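Local coordinates for putative transcriptional regulator protein, LacI family (Rhizobium etli, PDB 3MIZ) that probably binds cis-regulatory DNA as a transcription factor of the LacI family, with a periplasmic-binding-protein-like domain of the kind that senses small ligands in relatives, at residues E112-D115 / Y116-A119. Sequence-based numbering, arbitrary orientation.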
loop_
_atom_site.group_PDB
_atom_site.type_symbol
_atom_site.label_atom_id
_atom_site.label_comp_id
_atom_site.label_asym_id
_atom_site.label_seq_id
_atom_site.Cartn_x
_atom_site.Cartn_y
_atom_site.Cartn_z
ATOM N N GLU A 112 -1.501 -17.212 12.336
ATOM C CA GLU A 112 -1.173 -15.807 12.568
ATOM C C GLU A 112 0.326 -15.582 12.735
ATOM O O GLU A 112 1.082 -16.521 12.993
ATOM C CB GLU A 112 -1.805 -15.330 13.868
ATOM C CG GLU A 112 -3.310 -15.449 13.995
ATOM C CD GLU A 112 -3.732 -15.277 15.441
ATOM O OE1 GLU A 112 -3.606 -16.253 16.211
ATOM O OE2 GLU A 112 -4.165 -14.168 15.814
ATOM N N PRO A 113 0.762 -14.316 12.634
ATOM C CA PRO A 113 2.173 -13.956 12.793
ATOM C C PRO A 113 2.400 -13.763 14.292
ATOM O O PRO A 113 1.449 -13.485 15.034
ATOM C CB PRO A 113 2.274 -12.645 12.019
ATOM C CG PRO A 113 0.967 -12.000 12.327
ATOM C CD PRO A 113 -0.022 -13.154 12.174
ATOM N N ASP A 114 3.641 -13.897 14.744
ATOM C CA ASP A 114 3.938 -13.751 16.162
ATOM C C ASP A 114 4.485 -12.361 16.510
ATOM O O ASP A 114 5.696 -12.180 16.637
ATOM C CB ASP A 114 4.950 -14.818 16.581
ATOM C CG ASP A 114 4.907 -15.115 18.062
ATOM O OD1 ASP A 114 4.608 -14.202 18.859
ATOM O OD2 ASP A 114 5.199 -16.272 18.428
ATOM N N ASP A 115 3.588 -11.389 16.658
ATOM C CA ASP A 115 3.961 -10.020 17.010
ATOM C C ASP A 115 4.820 -9.959 18.262
ATOM O O ASP A 115 5.794 -9.211 18.332
ATOM C CB ASP A 115 2.703 -9.182 17.247
ATOM C CG ASP A 115 1.952 -8.909 15.976
ATOM O OD1 ASP A 115 2.152 -7.827 15.394
ATOM O OD2 ASP A 115 1.184 -9.790 15.547
ATOM N N TYR A 116 4.437 -10.738 19.260
ATOM C CA TYR A 116 5.157 -10.761 20.524
ATOM C C TYR A 116 6.606 -11.217 20.337
ATOM O O TYR A 116 7.544 -10.561 20.806
ATOM C CB TYR A 116 4.432 -11.685 21.509
ATOM C CG TYR A 116 4.949 -11.577 22.924
ATOM C CD1 TYR A 116 4.428 -10.638 23.806
ATOM C CD2 TYR A 116 5.987 -12.392 23.368
ATOM C CE1 TYR A 116 4.930 -10.512 25.097
ATOM C CE2 TYR A 116 6.493 -12.273 24.656
ATOM C CZ TYR A 116 5.962 -11.334 25.514
ATOM O OH TYR A 116 6.465 -11.211 26.790
ATOM N N GLN A 117 6.791 -12.339 19.651
ATOM C CA GLN A 117 8.127 -12.869 19.419
ATOM C C GLN A 117 8.966 -11.877 18.618
ATOM O O GLN A 117 10.128 -11.632 18.943
ATOM C CB GLN A 117 8.032 -14.210 18.681
ATOM C CG GLN A 117 9.315 -14.665 17.989
ATOM C CD GLN A 117 9.416 -14.139 16.575
ATOM O OE1 GLN A 117 8.447 -14.188 15.822
ATOM N NE2 GLN A 117 10.596 -13.643 16.197
ATOM N N GLY A 118 8.367 -11.308 17.574
ATOM C CA GLY A 118 9.077 -10.353 16.743
ATOM C C GLY A 118 9.567 -9.149 17.526
ATOM O O GLY A 118 10.721 -8.740 17.377
ATOM N N ALA A 119 8.700 -8.578 18.360
ATOM C CA ALA A 119 9.072 -7.410 19.154
ATOM C C ALA A 119 10.105 -7.793 20.203
ATOM O O ALA A 119 10.989 -6.998 20.542
ATOM C CB ALA A 119 7.843 -6.799 19.820
HETATM O O HOH W 1 2.124 -12.819 19.241
#
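D114 and D115 join the first turn of helix 115-127 through two backbone bonds, G118 N to D114 O and A119 N to D115 O, both 3.0 Å. D114 is the N-cap. Its CG stands anti to the backbone N (chi1 -157°), which lets OD1 reach Q117 N. There OD1 accepts from Q117 N at 3.0 Å. The N-H comes in well off the carboxylate plane, by 62°, yet the bond is fairly straight at the hydrogen (165°). Water 1 donates to D114 OD1 and accepts from Y116 N at 3.1 Å, so a second amide of the first turn reaches the cap through water. The carboxylate also packs on Q117, with D114 CG 3.3 Å from Q117 CB, and lies nearly perpendicular to the side-chain amide. That amide hydrogen-bonds to D121 OD2 through NE2 and to C282 N through OE1. The D115 carboxylate makes salt bridges with R149 through OD1 and with R81 through OD2. The cap sits where strand 110-113, paired with strand 277-285, passes into helix 115-127, which packs on helix 144-160. Its negative charge at the N-terminal end of helix 115-127 would be expected to suit the helix dipole and probably favours an ionised D114.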